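Local coordinates for protein concanavalin B (Canavalia ensiformis, PDB 6CAF) that may act as a carbohydrate-binding seed protein, being a chitinase-like member of glycosyl hydrolase family 18, at residues V102-S116 against L148-D160. Residues are numbered along the deposited sequence; the frame is centred on the assembly and turned at random.
Sequences VKVFLALGGPKGTYS and LDGIHFDIQKPVD
Strands 103-109 and 150-154 are parallel neighbours in the TIM barrel of this chitinase-like family 18 member, and illustrate how a barrel ladder is extended by the segments beyond its strands. Backbone bonds alternate from Leu-106 N to Gly-150 O through to Gly-110 N on Asp-154 O. At the N-terminal end of the ladder, Asp-149 reaches across, and OD2 accepts Val-104 N at 2.9 Å on its anti side, while Gln-98 also binds it. Apolar contacts differ by face: Leu-108 CD1 meets Ile-151 CG2 at 3.7 Å on the face where Leu-108 also touches Leu-167 of helix 164-178, whereas on the other side Gly-150 CA sits over the Phe-105 ring, a CH-pi contact 3.8 Å from its centroid. His-152, hydrogen-bonded to Ser-185 and Tyr-35, presents its ring edge to Ala-107 CB. Beyond the barrel strands, in the short strand 114-115, Tyr-115 has CG between its backbone N and carbonyl carbon (chi1 54°), which sets its ring with Gly-109 CA over one face and Pro-158 CB 3.8 Å from CE1. A phenylalanine in its place would probably leave the amides of Gln-156 and Lys-157 without their shared acceptor. That acceptor, Tyr-115 OH, receives Lys-157 N at 2.9 Å and donates to Gly-110 O at 2.6 Å, on a lone pair in the carbonyl plane.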
ATOM      1  N   VAL A 102      -1.854  12.420   8.084  1.00 14.87           N
ATOM      2  CA  VAL A 102      -1.914  11.070   7.559  1.00 14.93           C
ATOM      3  C   VAL A 102      -1.958  11.176   6.037  1.00 15.44           C
ATOM      4  O   VAL A 102      -2.742  11.937   5.476  1.00 20.14           O
ATOM      5  CB  VAL A 102      -3.151  10.316   8.066  1.00 15.86           C
ATOM      6  CG1 VAL A 102      -3.239   8.935   7.466  1.00 19.48           C
ATOM      7  CG2 VAL A 102      -3.169  10.265   9.576  1.00 18.42           C
ATOM      8  N   LYS A 103      -1.112  10.409   5.368  1.00 13.54           N
ATOM      9  CA  LYS A 103      -1.141  10.364   3.914  1.00 13.93           C
ATOM     10  C   LYS A 103      -2.194   9.360   3.476  1.00 13.98           C
ATOM     11  O   LYS A 103      -2.195   8.241   3.958  1.00 19.12           O
ATOM     12  CB  LYS A 103       0.220   9.969   3.383  1.00 15.10           C
ATOM     13  CG  LYS A 103       1.309  10.962   3.672  1.00 17.83           C
ATOM     14  CD  LYS A 103       2.607  10.564   3.029  1.00 24.59           C
ATOM     15  CE  LYS A 103       3.707  11.564   3.335  1.00 29.37           C
ATOM     16  NZ  LYS A 103       4.257  11.255   4.662  1.00 35.23           N
ATOM     17  N   VAL A 104      -3.076   9.764   2.570  1.00 11.92           N
ATOM     18  CA  VAL A 104      -4.128   8.893   2.103  1.00 11.39           C
ATOM     19  C   VAL A 104      -3.839   8.584   0.635  1.00 11.23           C
ATOM     20  O   VAL A 104      -3.757   9.485  -0.208  1.00 12.21           O
ATOM     21  CB  VAL A 104      -5.494   9.558   2.261  1.00 13.36           C
ATOM     22  CG1 VAL A 104      -6.608   8.664   1.768  1.00 14.65           C
ATOM     23  CG2 VAL A 104      -5.739   9.981   3.703  1.00 15.23           C
ATOM     24  N   PHE A 105      -3.659   7.304   0.355  1.00 10.87           N
ATOM     25  CA  PHE A 105      -3.377   6.843  -0.988  1.00 10.65           C
ATOM     26  C   PHE A 105      -4.610   6.137  -1.543  1.00 10.93           C
ATOM     27  O   PHE A 105      -5.406   5.592  -0.775  1.00 12.84           O
ATOM     28  CB  PHE A 105      -2.255   5.802  -0.971  1.00 11.66           C
ATOM     29  CG  PHE A 105      -0.848   6.307  -0.821  1.00 11.77           C
ATOM     30  CD1 PHE A 105      -0.453   7.167   0.124  1.00 15.81           C
ATOM     31  CD2 PHE A 105       0.115   5.825  -1.663  1.00 15.09           C
ATOM     32  CE1 PHE A 105       0.865   7.543   0.258  1.00 16.18           C
ATOM     33  CE2 PHE A 105       1.435   6.195  -1.542  1.00 17.60           C
ATOM     34  CZ  PHE A 105       1.818   7.034  -0.539  1.00 14.38           C
ATOM     35  N   LEU A 106      -4.729   6.104  -2.877  1.00 10.28           N
ATOM     36  CA  LEU A 106      -5.617   5.158  -3.527  1.00 10.43           C
ATOM     37  C   LEU A 106      -4.834   3.930  -3.945  1.00  9.74           C
ATOM     38  O   LEU A 106      -3.821   4.057  -4.634  1.00 11.20           O
ATOM     39  CB  LEU A 106      -6.283   5.777  -4.766  1.00 10.62           C
ATOM     40  CG  LEU A 106      -7.258   4.869  -5.488  1.00 11.34           C
ATOM     41  CD1 LEU A 106      -8.483   4.555  -4.662  1.00 12.89           C
ATOM     42  CD2 LEU A 106      -7.635   5.483  -6.822  1.00 13.19           C
ATOM     43  N   ALA A 107      -5.299   2.761  -3.525  1.00  9.94           N
ATOM     44  CA  ALA A 107      -4.670   1.509  -3.942  1.00 10.13           C
ATOM     45  C   ALA A 107      -5.379   0.925  -5.159  1.00 10.54           C
ATOM     46  O   ALA A 107      -6.603   0.730  -5.165  1.00 12.12           O
ATOM     47  CB  ALA A 107      -4.679   0.505  -2.814  1.00 11.34           C
ATOM     48  N   LEU A 108      -4.581   0.633  -6.184  1.00  9.65           N
ATOM     49  CA  LEU A 108      -5.024  -0.078  -7.350  1.00 10.29           C
ATOM     50  C   LEU A 108      -4.851  -1.560  -7.148  1.00 10.25           C
ATOM     51  O   LEU A 108      -3.828  -2.000  -6.621  1.00 11.86           O
ATOM     52  CB  LEU A 108      -4.158   0.314  -8.566  1.00 11.34           C
ATOM     53  CG  LEU A 108      -3.928   1.793  -8.823  1.00 11.74           C
ATOM     54  CD1 LEU A 108      -3.057   1.984 -10.044  1.00 12.84           C
ATOM     55  CD2 LEU A 108      -5.249   2.509  -8.995  1.00 13.83           C
ATOM     56  N   GLY A 109      -5.819  -2.330  -7.646  1.00 10.97           N
ATOM     57  CA  GLY A 109      -5.638  -3.769  -7.761  1.00 12.02           C
ATOM     58  C   GLY A 109      -6.233  -4.512  -6.580  1.00 11.79           C
ATOM     59  O   GLY A 109      -7.431  -4.434  -6.334  1.00 13.89           O
ATOM     60  N   GLY A 110      -5.379  -5.226  -5.850  1.00 11.91           N
ATOM     61  CA  GLY A 110      -5.799  -6.022  -4.712  1.00 13.46           C
ATOM     62  C   GLY A 110      -6.107  -7.459  -5.073  1.00 14.01           C
ATOM     63  O   GLY A 110      -5.837  -7.923  -6.180  1.00 14.92           O
ATOM     64  N   PRO A 111      -6.679  -8.189  -4.126  1.00 16.90           N
ATOM     65  CA  PRO A 111      -6.861  -9.635  -4.289  1.00 19.46           C
ATOM     66  C   PRO A 111      -8.053 -10.047  -5.132  1.00 20.11           C
ATOM     67  O   PRO A 111      -8.198 -11.227  -5.431  1.00 26.35           O
ATOM     68  CB  PRO A 111      -7.053 -10.124  -2.858  1.00 19.95           C
ATOM     69  CG  PRO A 111      -7.554  -8.942  -2.124  1.00 31.77           C
ATOM     70  CD  PRO A 111      -6.910  -7.748  -2.741  1.00 17.47           C
ATOM     71  N   LYS A 112      -8.888  -9.089  -5.514  1.00 19.65           N
ATOM     72  CA  LYS A 112     -10.124  -9.361  -6.248  1.00 22.61           C
ATOM     73  C   LYS A 112     -10.249  -8.442  -7.465  1.00 21.80           C
ATOM     74  O   LYS A 112      -9.472  -7.591  -7.674  1.00 25.51           O
ATOM     75  CB  LYS A 112     -11.383  -9.156  -5.338  1.00 29.93           C
ATOM     76  CG  LYS A 112     -11.396  -9.872  -4.010  1.00 38.88           C
ATOM     77  CD  LYS A 112     -12.732  -9.657  -3.309  1.00 53.39           C
ATOM     78  CE  LYS A 112     -12.799 -10.444  -2.010  1.00 66.21           C
ATOM     79  NZ  LYS A 112     -11.983  -9.802  -0.942  1.00 77.54           N
ATOM     80  N   GLY A 113     -11.292  -8.603  -8.241  1.00 27.37           N
ATOM     81  CA  GLY A 113     -11.562  -7.714  -9.353  1.00 22.93           C
ATOM     82  C   GLY A 113     -10.927  -8.192 -10.644  1.00 24.12           C
ATOM     83  O   GLY A 113     -10.291  -9.241 -10.713  1.00 34.62           O
ATOM     84  N   THR A 114     -11.100  -7.367 -11.667  1.00 20.66           N
ATOM     85  CA  THR A 114     -10.588  -7.612 -12.995  1.00 20.67           C
ATOM     86  C   THR A 114      -9.910  -6.320 -13.388  1.00 17.09           C
ATOM     87  O   THR A 114     -10.582  -5.317 -13.724  1.00 17.97           O
ATOM     88  CB  THR A 114     -11.724  -7.900 -13.983  1.00 26.02           C
ATOM     89  OG1 THR A 114     -12.467  -9.037 -13.538  1.00 33.23           O
ATOM     90  CG2 THR A 114     -11.167  -8.136 -15.374  1.00 30.51           C
ATOM     91  N   TYR A 115      -8.584  -6.318 -13.321  1.00 14.44           N
ATOM     92  CA  TYR A 115      -7.863  -5.094 -13.578  1.00 13.99           C
ATOM     93  C   TYR A 115      -6.668  -5.331 -14.475  1.00 13.99           C
ATOM     94  O   TYR A 115      -5.937  -6.302 -14.324  1.00 14.58           O
ATOM     95  CB  TYR A 115      -7.478  -4.399 -12.270  1.00 13.49           C
ATOM     96  CG  TYR A 115      -6.723  -5.214 -11.260  1.00 12.72           C
ATOM     97  CD1 TYR A 115      -5.338  -5.258 -11.263  1.00 12.58           C
ATOM     98  CD2 TYR A 115      -7.386  -5.920 -10.253  1.00 13.02           C
ATOM     99  CE1 TYR A 115      -4.644  -5.950 -10.312  1.00 12.99           C
ATOM    100  CE2 TYR A 115      -6.677  -6.611  -9.307  1.00 12.80           C
ATOM    101  CZ  TYR A 115      -5.305  -6.633  -9.327  1.00 12.42           C
ATOM    102  OH  TYR A 115      -4.568  -7.282  -8.362  1.00 14.00           O
ATOM    103  N   SER A 116      -6.478  -4.378 -15.378  1.00 13.17           N
ATOM    104  CA  SER A 116      -5.417  -4.414 -16.352  1.00 13.41           C
ATOM    105  C   SER A 116      -5.028  -3.015 -16.753  1.00 12.89           C
ATOM    106  O   SER A 116      -5.901  -2.168 -16.925  1.00 13.79           O
ATOM    107  CB  SER A 116      -5.868  -5.163 -17.613  1.00 15.09           C
ATOM    108  OG  SER A 116      -4.823  -5.211 -18.576  1.00 16.56           O
ATOM    109  N   LEU A 148      -5.352  13.265  -3.311  1.00 12.02           N
ATOM    110  CA  LEU A 148      -4.757  12.209  -2.505  1.00 11.38           C
ATOM    111  C   LEU A 148      -3.236  12.306  -2.513  1.00 11.90           C
ATOM    112  O   LEU A 148      -2.633  12.910  -3.398  1.00 13.56           O
ATOM    113  CB  LEU A 148      -5.202  10.836  -2.986  1.00 11.53           C
ATOM    114  CG  LEU A 148      -6.707  10.564  -2.899  1.00 12.11           C
ATOM    115  CD1 LEU A 148      -6.998   9.123  -3.321  1.00 13.50           C
ATOM    116  CD2 LEU A 148      -7.273  10.830  -1.532  1.00 13.74           C
ATOM    117  N   ASP A 149      -2.613  11.691  -1.514  1.00 11.59           N
ATOM    118  CA  ASP A 149      -1.183  11.763  -1.360  1.00 12.06           C
ATOM    119  C   ASP A 149      -0.404  10.809  -2.205  1.00 11.66           C
ATOM    120  O   ASP A 149       0.815  10.944  -2.313  1.00 13.79           O
ATOM    121  CB  ASP A 149      -0.845  11.575   0.095  1.00 13.04           C
ATOM    122  CG  ASP A 149      -1.456  12.641   0.937  1.00 14.78           C
ATOM    123  OD1 ASP A 149      -0.965  13.783   0.888  1.00 22.81           O
ATOM    124  OD2 ASP A 149      -2.492  12.392   1.581  1.00 14.71           O
ATOM    125  N   GLY A 150      -1.076   9.841  -2.821  1.00 11.13           N
ATOM    126  CA  GLY A 150      -0.366   8.918  -3.662  1.00 11.87           C
ATOM    127  C   GLY A 150      -1.240   7.854  -4.279  1.00 10.38           C
ATOM    128  O   GLY A 150      -2.416   7.728  -3.960  1.00 11.17           O
ATOM    129  N   ILE A 151      -0.610   7.079  -5.165  1.00 10.58           N
ATOM    130  CA  ILE A 151      -1.219   5.938  -5.825  1.00 10.00           C
ATOM    131  C   ILE A 151      -0.353   4.736  -5.481  1.00  9.74           C
ATOM    132  O   ILE A 151       0.881   4.765  -5.658  1.00 10.67           O
ATOM    133  CB  ILE A 151      -1.278   6.101  -7.363  1.00 10.29           C
ATOM    134  CG1 ILE A 151      -2.061   7.354  -7.752  1.00 11.09           C
ATOM    135  CG2 ILE A 151      -1.837   4.851  -8.013  1.00 11.26           C
ATOM    136  CD1 ILE A 151      -3.523   7.391  -7.389  1.00 11.91           C
ATOM    137  N   HIS A 152      -1.023   3.674  -4.995  1.00  9.58           N
ATOM    138  CA  HIS A 152      -0.373   2.454  -4.551  1.00  9.26           C
ATOM    139  C   HIS A 152      -0.719   1.302  -5.492  1.00  9.26           C
ATOM    140  O   HIS A 152      -1.882   0.998  -5.734  1.00 10.90           O
ATOM    141  CB  HIS A 152      -0.840   2.154  -3.147  1.00  9.94           C
ATOM    142  CG  HIS A 152      -0.292   0.922  -2.544  1.00  9.50           C
ATOM    143  ND1 HIS A 152       1.051   0.713  -2.376  1.00 10.86           N
ATOM    144  CD2 HIS A 152      -0.916  -0.116  -1.950  1.00 10.69           C
ATOM    145  CE1 HIS A 152       1.232  -0.415  -1.717  1.00 10.93           C
ATOM    146  NE2 HIS A 152       0.050  -0.924  -1.437  1.00 11.19           N
ATOM    147  N   PHE A 153       0.326   0.685  -6.049  1.00  9.87           N
ATOM    148  CA  PHE A 153       0.186  -0.381  -7.034  1.00 10.08           C
ATOM    149  C   PHE A 153       0.171  -1.737  -6.321  1.00 11.04           C
ATOM    150  O   PHE A 153       1.214  -2.380  -6.154  1.00 11.75           O
ATOM    151  CB  PHE A 153       1.357  -0.346  -8.018  1.00 10.70           C
ATOM    152  CG  PHE A 153       1.305   0.710  -9.084  1.00 10.48           C
ATOM    153  CD1 PHE A 153       1.144   2.042  -8.785  1.00 11.13           C
ATOM    154  CD2 PHE A 153       1.519   0.338 -10.405  1.00 11.52           C
ATOM    155  CE1 PHE A 153       1.166   2.980  -9.792  1.00 11.81           C
ATOM    156  CE2 PHE A 153       1.591   1.276 -11.394  1.00 12.64           C
ATOM    157  CZ  PHE A 153       1.390   2.593 -11.096  1.00 12.17           C
ATOM    158  N   ASP A 154      -1.010  -2.208  -5.931  1.00 11.19           N
ATOM    159  CA  ASP A 154      -1.118  -3.505  -5.253  1.00 11.57           C
ATOM    160  C   ASP A 154      -1.477  -4.561  -6.304  1.00 11.40           C
ATOM    161  O   ASP A 154      -2.583  -5.137  -6.325  1.00 12.72           O
ATOM    162  CB  ASP A 154      -2.120  -3.458  -4.096  1.00 12.08           C
ATOM    163  CG  ASP A 154      -1.958  -4.582  -3.120  1.00 14.09           C
ATOM    164  OD1 ASP A 154      -1.245  -5.561  -3.404  1.00 14.93           O
ATOM    165  OD2 ASP A 154      -2.613  -4.513  -2.052  1.00 17.09           O
ATOM    166  N   ILE A 155      -0.541  -4.774  -7.208  1.00 12.02           N
ATOM    167  CA  ILE A 155      -0.811  -5.542  -8.402  1.00 12.42           C
ATOM    168  C   ILE A 155      -0.483  -6.999  -8.125  1.00 13.30           C
ATOM    169  O   ILE A 155       0.626  -7.472  -8.372  1.00 15.92           O
ATOM    170  CB  ILE A 155      -0.047  -4.973  -9.607  1.00 13.02           C
ATOM    171  CG1 ILE A 155      -0.298  -3.450  -9.770  1.00 12.80           C
ATOM    172  CG2 ILE A 155      -0.368  -5.737 -10.879  1.00 13.63           C
ATOM    173  CD1 ILE A 155      -1.742  -3.053  -9.799  1.00 13.76           C
ATOM    174  N   GLN A 156      -1.456  -7.702  -7.560  1.00 15.71           N
ATOM    175  CA  GLN A 156      -1.215  -9.029  -7.080  1.00 17.81           C
ATOM    176  C   GLN A 156      -1.916 -10.105  -7.876  1.00 18.37           C
ATOM    177  O   GLN A 156      -1.508 -11.264  -7.849  1.00 24.16           O
ATOM    178  CB  GLN A 156      -1.454  -9.148  -5.573  1.00 29.34           C
ATOM    179  CG  GLN A 156      -2.620  -8.532  -4.965  1.00 23.16           C
ATOM    180  CD  GLN A 156      -2.842  -8.970  -3.566  1.00 19.70           C
ATOM    181  OE1 GLN A 156      -3.348 -10.052  -3.336  1.00 20.65           O
ATOM    182  NE2 GLN A 156      -2.434  -8.150  -2.616  1.00 19.12           N
ATOM    183  N   LYS A 157      -2.946  -9.705  -8.599  1.00 18.17           N
ATOM    184  CA  LYS A 157      -3.776 -10.598  -9.348  1.00 21.87           C
ATOM    185  C   LYS A 157      -4.367  -9.839 -10.534  1.00 21.88           C
ATOM    186  O   LYS A 157      -5.586  -9.787 -10.695  1.00 21.64           O
ATOM    187  CB  LYS A 157      -4.883 -11.165  -8.430  1.00 27.65           C
ATOM    188  CG  LYS A 157      -5.660 -12.301  -9.045  1.00 33.24           C
ATOM    189  CD  LYS A 157      -7.021 -12.533  -8.393  1.00 41.89           C
ATOM    190  CE  LYS A 157      -7.884 -11.277  -8.257  1.00 62.24           C
ATOM    191  NZ  LYS A 157      -8.014 -10.428  -9.471  1.00 33.96           N
ATOM    192  N   PRO A 158      -3.496  -9.252 -11.384  1.00 18.49           N
ATOM    193  CA  PRO A 158      -3.964  -8.601 -12.579  1.00 17.24           C
ATOM    194  C   PRO A 158      -4.306  -9.598 -13.647  1.00 21.70           C
ATOM    195  O   PRO A 158      -3.958 -10.769 -13.539  1.00 24.25           O
ATOM    196  CB  PRO A 158      -2.766  -7.786 -13.036  1.00 17.80           C
ATOM    197  CG  PRO A 158      -1.620  -8.689 -12.661  1.00 18.68           C
ATOM    198  CD  PRO A 158      -2.031  -9.270 -11.323  1.00 18.47           C
ATOM    199  N   VAL A 159      -4.957  -9.130 -14.702  1.00 21.69           N
ATOM    200  CA  VAL A 159      -5.160 -10.001 -15.843  1.00 31.73           C
ATOM    201  C   VAL A 159      -3.789 -10.508 -16.274  1.00 38.86           C
ATOM    202  O   VAL A 159      -3.555 -11.724 -16.385  1.00 34.99           O
ATOM    203  CB  VAL A 159      -5.826  -9.251 -17.001  1.00 43.11           C
ATOM    204  CG1 VAL A 159      -5.896 -10.149 -18.232  1.00 75.19           C
ATOM    205  CG2 VAL A 159      -7.212  -8.737 -16.601  1.00 45.66           C
ATOM    206  N   ASP A 160      -2.873  -9.572 -16.508  1.00 31.38           N
ATOM    207  CA  ASP A 160      -1.468  -9.943 -16.731  1.00 36.18           C
ATOM    208  C   ASP A 160      -0.465  -8.886 -16.363  1.00 26.98           C
ATOM    209  O   ASP A 160      -0.789  -7.928 -15.691  1.00 25.31           O
ATOM    210  CB  ASP A 160      -1.215 -10.432 -18.149  1.00 51.25           C
ATOM    211  CG  ASP A 160      -1.028  -9.314 -19.169  1.00 63.31           C
ATOM    212  OD1 ASP A 160      -0.770  -8.123 -18.838  1.00 38.51           O
ATOM    213  OD2 ASP A 160      -1.075  -9.674 -20.367  1.00 33.73           O
TER
HETATM  214  O   HOH W   1      -7.511  -8.891 -12.462  1.00 21.91           O